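Local coordinates for protein LYND (Lyngbya aestuarii, PDB 4V1T) that probably catalyses the ATP-dependent cyclodehydration of cysteine residues in precursor peptides to thiazolines, as a YcaO-family heterocyclase, and binds ADP, magnesium and zinc, at residues I431-G434 / D435-R438; C458-D461 / G462-A465; V496-L499 / T500-T503. One frame throughout, in Å; residues are numbered along the deposited sequence.

Contact 1 (I431-G434 / D435-R438); sequences IFQG and DEPR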
ATOM      1  N   ILE B 431       3.051 -13.754  24.323  1.00 44.00           N
ATOM      2  CA  ILE B 431       4.043 -13.323  25.292  1.00 40.11           C
ATOM      3  C   ILE B 431       3.411 -12.974  26.631  1.00 42.40           C
ATOM      4  O   ILE B 431       2.365 -12.336  26.694  1.00 42.62           O
ATOM      5  CB  ILE B 431       4.840 -12.119  24.778  1.00 38.39           C
ATOM      6  CG1 ILE B 431       5.592 -12.489  23.494  1.00 37.81           C
ATOM      7  CG2 ILE B 431       5.837 -11.645  25.839  1.00 38.20           C
ATOM      8  CD1 ILE B 431       6.113 -11.292  22.719  1.00 40.34           C
ATOM      9  N   PHE B 432       4.075 -13.385  27.702  1.00 43.93           N
ATOM     10  CA  PHE B 432       3.572 -13.168  29.051  1.00 49.29           C
ATOM     11  C   PHE B 432       3.736 -11.704  29.454  1.00 39.69           C
ATOM     12  O   PHE B 432       4.854 -11.215  29.577  1.00 39.81           O
ATOM     13  CB  PHE B 432       4.297 -14.092  30.032  1.00 54.79           C
ATOM     14  CG  PHE B 432       3.853 -13.939  31.460  1.00 55.67           C
ATOM     15  CD1 PHE B 432       2.648 -14.468  31.890  1.00 51.48           C
ATOM     16  CD2 PHE B 432       4.655 -13.286  32.376  1.00 53.21           C
ATOM     17  CE1 PHE B 432       2.253 -14.339  33.207  1.00 44.53           C
ATOM     18  CE2 PHE B 432       4.261 -13.144  33.688  1.00 40.64           C
ATOM     19  CZ  PHE B 432       3.058 -13.674  34.104  1.00 39.94           C
ATOM     20  N   GLN B 433       2.616 -11.012  29.656  1.00 44.19           N
ATOM     21  CA  GLN B 433       2.624  -9.603  30.059  1.00 43.22           C
ATOM     22  C   GLN B 433       2.515  -9.424  31.578  1.00 46.72           C
ATOM     23  O   GLN B 433       3.005  -8.436  32.132  1.00 43.34           O
ATOM     24  CB  GLN B 433       1.477  -8.852  29.387  1.00 46.15           C
ATOM     25  CG  GLN B 433       1.507  -8.882  27.869  1.00 44.52           C
ATOM     26  CD  GLN B 433       0.381  -8.077  27.252  1.00 50.74           C
ATOM     27  OE1 GLN B 433      -0.266  -7.269  27.926  1.00 50.08           O
ATOM     28  NE2 GLN B 433       0.136  -8.292  25.962  1.00 48.74           N
ATOM     29  N   GLY B 434       1.863 -10.377  32.237  1.00 51.35           N
ATOM     30  CA  GLY B 434       1.677 -10.335  33.676  1.00 56.02           C
ATOM     31  C   GLY B 434       0.221 -10.227  34.115  1.00 60.05           C
ATOM     32  O   GLY B 434      -0.054 -10.148  35.306  1.00 43.70           O
ATOM     33  N   ASP B 435      -0.706 -10.237  33.162  1.00 55.92           N
ATOM     34  CA  ASP B 435      -2.139 -10.126  33.454  1.00 53.40           C
ATOM     35  C   ASP B 435      -2.919 -11.363  33.016  1.00 48.34           C
ATOM     36  O   ASP B 435      -4.141 -11.346  32.978  1.00 46.86           O
ATOM     37  CB  ASP B 435      -2.718  -8.885  32.765  1.00 52.09           C
ATOM     38  CG  ASP B 435      -2.580  -8.936  31.257  1.00 53.77           C
ATOM     39  OD1 ASP B 435      -1.823  -9.798  30.753  1.00 41.43           O
ATOM     40  OD2 ASP B 435      -3.227  -8.108  30.570  1.00 54.68           O
ATOM     41  N   GLU B 436      -2.206 -12.430  32.686  1.00 40.93           N
ATOM     42  CA  GLU B 436      -2.824 -13.638  32.188  1.00 45.34           C
ATOM     43  C   GLU B 436      -3.528 -14.385  33.317  1.00 48.19           C
ATOM     44  O   GLU B 436      -3.095 -14.309  34.484  1.00 46.00           O
ATOM     45  CB  GLU B 436      -1.774 -14.547  31.534  1.00 40.43           C
ATOM     46  CG  GLU B 436      -1.184 -14.022  30.229  1.00 42.34           C
ATOM     47  CD  GLU B 436      -0.207 -12.880  30.421  1.00 50.87           C
ATOM     48  OE1 GLU B 436       0.123 -12.554  31.579  1.00 49.00           O
ATOM     49  OE2 GLU B 436       0.232 -12.298  29.408  1.00 49.59           O
ATOM     50  N   PRO B 437      -4.612 -15.115  32.988  1.00 52.31           N
ATOM     51  CA  PRO B 437      -5.368 -15.845  34.010  1.00 57.40           C
ATOM     52  C   PRO B 437      -4.505 -16.845  34.761  1.00 54.97           C
ATOM     53  O   PRO B 437      -3.931 -17.749  34.158  1.00 49.20           O
ATOM     54  CB  PRO B 437      -6.459 -16.557  33.205  1.00 55.91           C
ATOM     55  CG  PRO B 437      -5.959 -16.595  31.809  1.00 57.62           C
ATOM     56  CD  PRO B 437      -5.164 -15.343  31.643  1.00 46.38           C
ATOM     57  N   ARG B 438      -4.422 -16.666  36.075  1.00 56.71           N
ATOM     58  CA  ARG B 438      -3.506 -17.429  36.914  1.00 55.57           C
ATOM     59  C   ARG B 438      -4.120 -17.710  38.270  1.00 52.18           C
ATOM     60  O   ARG B 438      -4.908 -16.904  38.780  1.00 54.51           O
ATOM     61  CB  ARG B 438      -2.212 -16.638  37.137  1.00 56.77           C
ATOM     62  CG  ARG B 438      -1.192 -16.758  36.042  1.00 56.03           C
ATOM     63  CD  ARG B 438      -0.062 -15.778  36.290  1.00 47.63           C
ATOM     64  NE  ARG B 438      -0.521 -14.402  36.171  1.00 69.05           N
ATOM     65  CZ  ARG B 438       0.185 -13.348  36.546  1.00 50.47           C
ATOM     66  NH1 ARG B 438       1.384 -13.501  37.072  1.00 58.44           N
ATOM     67  NH2 ARG B 438      -0.315 -12.140  36.391  1.00 65.35           N
TER
HETATM   68  O   HOH W   1      -2.904  -8.149  27.810  1.00 45.07           O
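The carboxylate of Glu436 closes this tight loop, which leads from helix 413-429 to strand 439-441, by accepting hydrogen bonds from two consecutive backbone N-H groups, those of Gln433 and Gly434. OE2 accepts from Gln433 N at 2.7 Å in an almost straight bond, met on its syn side but somewhat out of the carboxylate plane. OE1 accepts from Gly434 N at 2.9 Å through its syn lone pair. The turn about the Glu436 CB-CG bond (chi2 74°) folds the carboxylate back onto the chain that precedes it. OE1 also comes within 3.2 Å of Phe432 CD1, obliquely to the ring. Arg722 adds a salt bridge to OE2, which would favour the charged form. Replacing Glu436 by an alanine would probably leave the N-H groups of Gln433 and Gly434 without these acceptors, Arg722 without its salt-bridge mate, and the turn freer to open. Phe432 has CG anti to its own N (chi1 180°), which brings one ring face up to Gly434 N, over the centre of that face; Tyr516 meets this ring edge-to-face. At the other end CZ of Phe432 points at one face of the Arg438 guanidinium, 3.4 Å from NH1, the two planes 86° apart. The bond from Arg438 NE to Glu436 O, 3.1 Å long and close to the guanidinium plane, helps fix the guanidinium; its NH2, modelled too near Gly434 O, is less certain. The Gln433 and Asp435 side chains run alongside each other, their flat ends nearly parallel, and water 1 joins them, donating to Gln433 OE1 and to Asp435 OD2, each at 2.8 Å.

Contact 2 (C458-D461 / G462-A465); sequences CFSD and GQYA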
ATOM      1  N   CYS B 458       7.051 -34.566  27.493  1.00 49.04           N
ATOM      2  CA  CYS B 458       7.420 -35.909  27.062  1.00 50.31           C
ATOM      3  C   CYS B 458       8.941 -36.074  26.897  1.00 56.79           C
ATOM      4  O   CYS B 458       9.408 -36.682  25.937  1.00 50.45           O
ATOM      5  CB  CYS B 458       6.704 -36.276  25.747  1.00 66.46           C
ATOM      6  SG  CYS B 458       4.896 -36.200  25.796  1.00 80.64           S
ATOM      7  N   PHE B 459       9.713 -35.534  27.834  1.00 45.50           N
ATOM      8  CA  PHE B 459      11.140 -35.820  27.894  1.00 46.31           C
ATOM      9  C   PHE B 459      11.356 -37.189  28.568  1.00 51.79           C
ATOM     10  O   PHE B 459      10.583 -37.593  29.431  1.00 52.10           O
ATOM     11  CB  PHE B 459      11.882 -34.736  28.675  1.00 39.98           C
ATOM     12  CG  PHE B 459      12.049 -33.451  27.924  1.00 42.69           C
ATOM     13  CD1 PHE B 459      13.086 -33.292  27.017  1.00 38.65           C
ATOM     14  CD2 PHE B 459      11.191 -32.386  28.141  1.00 46.61           C
ATOM     15  CE1 PHE B 459      13.257 -32.104  26.328  1.00 43.62           C
ATOM     16  CE2 PHE B 459      11.349 -31.191  27.446  1.00 45.35           C
ATOM     17  CZ  PHE B 459      12.384 -31.047  26.540  1.00 45.34           C
ATOM     18  N   SER B 460      12.398 -37.906  28.171  1.00 52.13           N
ATOM     19  CA  SER B 460      12.689 -39.206  28.776  1.00 53.40           C
ATOM     20  C   SER B 460      13.299 -39.028  30.165  1.00 56.60           C
ATOM     21  O   SER B 460      13.755 -37.936  30.514  1.00 53.08           O
ATOM     22  CB  SER B 460      13.645 -40.013  27.903  1.00 43.13           C
ATOM     23  OG  SER B 460      14.979 -39.603  28.116  1.00 59.88           O
ATOM     24  N   ASP B 461      13.298 -40.104  30.954  1.00 55.61           N
ATOM     25  CA  ASP B 461      13.964 -40.099  32.252  1.00 52.91           C
ATOM     26  C   ASP B 461      15.466 -39.896  32.089  1.00 46.50           C
ATOM     27  O   ASP B 461      16.084 -39.173  32.870  1.00 51.23           O
ATOM     28  CB  ASP B 461      13.706 -41.404  33.018  1.00 56.47           C
ATOM     29  CG  ASP B 461      12.265 -41.543  33.468  1.00 62.99           C
ATOM     30  OD1 ASP B 461      11.638 -40.517  33.820  1.00 63.81           O
ATOM     31  OD2 ASP B 461      11.760 -42.685  33.468  1.00 70.12           O
ATOM     32  N   GLY B 462      16.047 -40.552  31.088  1.00 55.81           N
ATOM     33  CA  GLY B 462      17.459 -40.401  30.786  1.00 56.58           C
ATOM     34  C   GLY B 462      17.792 -38.963  30.415  1.00 58.61           C
ATOM     35  O   GLY B 462      18.821 -38.428  30.819  1.00 60.42           O
ATOM     36  N   GLN B 463      16.920 -38.334  29.641  1.00 44.25           N
ATOM     37  CA  GLN B 463      17.150 -36.958  29.210  1.00 48.08           C
ATOM     38  C   GLN B 463      17.210 -36.016  30.400  1.00 44.21           C
ATOM     39  O   GLN B 463      18.076 -35.141  30.466  1.00 49.10           O
ATOM     40  CB  GLN B 463      16.058 -36.505  28.245  1.00 47.87           C
ATOM     41  CG  GLN B 463      16.269 -36.958  26.813  1.00 45.41           C
ATOM     42  CD  GLN B 463      15.173 -36.457  25.903  1.00 45.07           C
ATOM     43  OE1 GLN B 463      14.023 -36.877  26.018  1.00 51.77           O
ATOM     44  NE2 GLN B 463      15.510 -35.535  25.018  1.00 59.12           N
ATOM     45  N   TYR B 464      16.284 -36.200  31.337  1.00 49.05           N
ATOM     46  CA  TYR B 464      16.248 -35.379  32.540  1.00 50.36           C
ATOM     47  C   TYR B 464      17.495 -35.588  33.399  1.00 43.93           C
ATOM     48  O   TYR B 464      18.099 -34.626  33.858  1.00 45.72           O
ATOM     49  CB  TYR B 464      15.013 -35.691  33.370  1.00 43.44           C
ATOM     50  CG  TYR B 464      13.766 -34.934  32.972  1.00 44.55           C
ATOM     51  CD1 TYR B 464      13.767 -33.551  32.893  1.00 49.73           C
ATOM     52  CD2 TYR B 464      12.575 -35.600  32.723  1.00 47.37           C
ATOM     53  CE1 TYR B 464      12.629 -32.846  32.549  1.00 56.65           C
ATOM     54  CE2 TYR B 464      11.428 -34.904  32.380  1.00 56.13           C
ATOM     55  CZ  TYR B 464      11.465 -33.527  32.291  1.00 54.54           C
ATOM     56  OH  TYR B 464      10.337 -32.827  31.969  1.00 47.32           O
ATOM     57  N   ALA B 465      17.867 -36.843  33.603  1.00 48.97           N
ATOM     58  CA  ALA B 465      19.010 -37.179  34.438  1.00 55.21           C
ATOM     59  C   ALA B 465      20.308 -36.585  33.913  1.00 54.73           C
ATOM     60  O   ALA B 465      21.138 -36.113  34.694  1.00 56.74           O
ATOM     61  CB  ALA B 465      19.142 -38.689  34.558  1.00 62.09           C
TER
HETATM   62  O   HOH W   2       8.710 -34.413  30.277  1.00 53.95           O
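Ser460 OG is gripped from two directions: Gln463 N donates to it at 2.8 Å, and Glu765 OE2 is hydrogen-bonded to it from elsewhere in the chain. This is one half of a capping box at the start of helix 461-465, with Ser460 as the N-cap. The other half runs back the opposite way, Ser460 N donating to Gln463 OE1 at 2.9 Å and 176°, although the donor sits tilted from the plane of the amide. With chi1 at 81°, Ser460 OG stands between its own N and carbonyl carbon, where it can face the opening turn of the helix. The Gln463 chain, extended beyond CG, passes close to OG on its way to Ser460 N. Its amide is fixed further by Phe744 N, which also donates to OE1, and by Ser742 O, which takes NE2, leaving both its oxygen and its nitrogen with partners. Behind the cap the regular helix bonds begin with Tyr464 N to Ser460 O and Ala465 N to Asp461 O. Phe459, just before the cap, lays its CB over one face of the Tyr464 ring in a CH-pi contact, 4.1 Å from the centroid, while the two rings are inclined at 54°. The phenol oxygen then turns back to the loop through water 2, which donates to Tyr464 OH at 2.8 Å and accepts from Phe459 N at 2.9 Å.

Contact 3 (V496-L499 / T500-T503); sequences VWSL and TEQT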
ATOM      1  N   VAL B 496      -7.374 -23.671  31.258  1.00 52.80           N
ATOM      2  CA  VAL B 496      -7.485 -23.959  29.839  1.00 58.17           C
ATOM      3  C   VAL B 496      -8.801 -24.684  29.595  1.00 59.48           C
ATOM      4  O   VAL B 496      -9.251 -25.478  30.435  1.00 60.74           O
ATOM      5  CB  VAL B 496      -6.309 -24.824  29.334  1.00 59.67           C
ATOM      6  CG1 VAL B 496      -4.989 -24.100  29.532  1.00 54.51           C
ATOM      7  CG2 VAL B 496      -6.278 -26.168  30.041  1.00 62.26           C
ATOM      8  N   TRP B 497      -9.420 -24.410  28.452  1.00 52.02           N
ATOM      9  CA  TRP B 497     -10.708 -25.004  28.137  1.00 56.20           C
ATOM     10  C   TRP B 497     -10.524 -26.335  27.430  1.00 51.36           C
ATOM     11  O   TRP B 497      -9.930 -26.397  26.357  1.00 52.88           O
ATOM     12  CB  TRP B 497     -11.554 -24.058  27.277  1.00 53.71           C
ATOM     13  CG  TRP B 497     -12.982 -24.531  27.127  1.00 53.54           C
ATOM     14  CD1 TRP B 497     -13.545 -25.094  26.027  1.00 60.33           C
ATOM     15  CD2 TRP B 497     -14.004 -24.500  28.131  1.00 55.35           C
ATOM     16  NE1 TRP B 497     -14.856 -25.411  26.279  1.00 63.90           N
ATOM     17  CE2 TRP B 497     -15.160 -25.060  27.566  1.00 61.85           C
ATOM     18  CE3 TRP B 497     -14.047 -24.057  29.456  1.00 61.23           C
ATOM     19  CZ2 TRP B 497     -16.354 -25.183  28.277  1.00 64.49           C
ATOM     20  CZ3 TRP B 497     -15.230 -24.182  30.163  1.00 58.29           C
ATOM     21  CH2 TRP B 497     -16.368 -24.744  29.571  1.00 57.45           C
ATOM     22  N   SER B 498     -11.043 -27.398  28.040  1.00 61.21           N
ATOM     23  CA  SER B 498     -11.065 -28.714  27.412  1.00 66.13           C
ATOM     24  C   SER B 498     -12.281 -28.807  26.520  1.00 67.31           C
ATOM     25  O   SER B 498     -13.405 -28.719  27.000  1.00 64.93           O
ATOM     26  CB  SER B 498     -11.102 -29.829  28.458  1.00 67.80           C
ATOM     27  OG  SER B 498     -11.142 -31.103  27.837  1.00 65.36           O
ATOM     28  N   LEU B 499     -12.053 -28.981  25.224  1.00 57.49           N
ATOM     29  CA  LEU B 499     -13.142 -29.080  24.259  1.00 60.97           C
ATOM     30  C   LEU B 499     -13.774 -30.471  24.280  1.00 67.38           C
ATOM     31  O   LEU B 499     -14.918 -30.650  23.860  1.00 71.69           O
ATOM     32  CB  LEU B 499     -12.640 -28.737  22.851  1.00 66.66           C
ATOM     33  CG  LEU B 499     -12.414 -27.242  22.594  1.00 62.75           C
ATOM     34  CD1 LEU B 499     -11.542 -27.016  21.376  1.00 61.81           C
ATOM     35  CD2 LEU B 499     -13.743 -26.520  22.426  1.00 64.50           C
ATOM     36  N   THR B 500     -13.031 -31.449  24.786  1.00 69.29           N
ATOM     37  CA  THR B 500     -13.517 -32.819  24.834  1.00 70.93           C
ATOM     38  C   THR B 500     -14.482 -32.991  25.995  1.00 65.91           C
ATOM     39  O   THR B 500     -15.539 -33.570  25.829  1.00 71.87           O
ATOM     40  CB  THR B 500     -12.371 -33.831  24.992  1.00 71.91           C
ATOM     41  OG1 THR B 500     -11.857 -33.761  26.323  1.00 96.92           O
ATOM     42  CG2 THR B 500     -11.253 -33.542  24.004  1.00 62.77           C
ATOM     43  N   GLU B 501     -14.100 -32.489  27.167  1.00 72.98           N
ATOM     44  CA  GLU B 501     -14.907 -32.628  28.380  1.00 80.18           C
ATOM     45  C   GLU B 501     -15.744 -31.373  28.648  1.00 80.80           C
ATOM     46  O   GLU B 501     -16.580 -31.354  29.548  1.00 77.62           O
ATOM     47  CB  GLU B 501     -14.010 -32.943  29.584  1.00 78.82           C
ATOM     48  CG  GLU B 501     -13.155 -34.197  29.408  1.00 83.82           C
ATOM     49  CD  GLU B 501     -12.419 -34.614  30.674  1.00 90.27           C
ATOM     50  OE1 GLU B 501     -12.763 -34.121  31.768  1.00100.07           O
ATOM     51  OE2 GLU B 501     -11.491 -35.443  30.576  1.00 78.69           O
ATOM     52  N   GLN B 502     -15.523 -30.333  27.850  1.00 84.63           N
ATOM     53  CA  GLN B 502     -16.252 -29.071  27.976  1.00 75.26           C
ATOM     54  C   GLN B 502     -16.194 -28.534  29.412  1.00 73.04           C
ATOM     55  O   GLN B 502     -17.215 -28.288  30.051  1.00 73.13           O
ATOM     56  CB  GLN B 502     -17.696 -29.243  27.493  1.00 77.05           C
ATOM     57  CG  GLN B 502     -18.202 -28.074  26.653  1.00 90.51           C
ATOM     58  CD  GLN B 502     -17.573 -28.021  25.264  1.00 99.81           C
ATOM     59  OE1 GLN B 502     -17.282 -29.055  24.661  1.00122.43           O
ATOM     60  NE2 GLN B 502     -17.360 -26.811  24.750  1.00 93.67           N
ATOM     61  N   THR B 503     -14.973 -28.362  29.908  1.00 68.20           N
ATOM     62  CA  THR B 503     -14.739 -27.817  31.237  1.00 68.37           C
ATOM     63  C   THR B 503     -13.325 -27.252  31.328  1.00 68.84           C
ATOM     64  O   THR B 503     -12.553 -27.358  30.383  1.00 68.80           O
ATOM     65  CB  THR B 503     -14.925 -28.885  32.326  1.00 70.94           C
ATOM     66  OG1 THR B 503     -14.849 -28.265  33.613  1.00 82.31           O
ATOM     67  CG2 THR B 503     -13.863 -29.974  32.219  1.00 60.74           C
TER
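Trp497 lays one face of its indole over the backbone that returns past it, with Gln502 C 3.5 Å from CZ2 and Thr503 N also over that face. The first torsion (chi1 -170°) sets CG anti to the backbone N and swings the ring across to the second arm of the hairpin that joins strands 491-498 and 503-508. The Gln502 side chain rises at the rim of the indole, its CG 3.8 Å from Trp497 CZ2, and His504 meets the indole edge-to-face.

Ser498 pairs with Thr503 in antiparallel, hydrogen-bonded fashion: Ser498 N donates to Thr503 O at 2.8 Å, nearly in line with the carbonyl, and the return bond from Thr503 N to Ser498 O is weak at 3.3 Å. Gln502 and Thr503 together face Ser498, a G1 beta bulge, and Gln502 takes the positive phi (52°) such a bulge uses. With chi1 179°, Ser498 OG lies anti to the backbone N, where the turn reaches it: Thr500 OG1 donates to OG at 3.1 Å, and Glu501 N adds a weak bond at 3.3 Å. Glu714 OE2 is a further hydrogen-bond partner of Ser498 OG. With two donors already directed at OG, the Ser498 hydroxyl probably donates in turn to Glu714 OE2, which would tie the turn to that carboxylate.

In the fold
All three contacts are local features of the YcaO part of the chain, a loop, a helix cap and a hairpin turn, and none touches another. Contacts 1 and 3 come nearest, about 7 Å between nearest atoms and 20 Å between centres. Strand 491-498 links them: Pro437 and Arg438 of contact 1 pack on its Pro495 and Thr494, and its far end forms the first arm of contact 3. Contact 2 lies farther out, its centre 29 Å from each of the others, beside the C-terminal part of the chain at Ser742, Phe744 and Glu765. In contact 1 the Gln433 side chain is about 11 Å from the zinc ion bound by Cys203, Cys206, Cys311 and Cys314, and that of Ile431 about 14 Å from ADP.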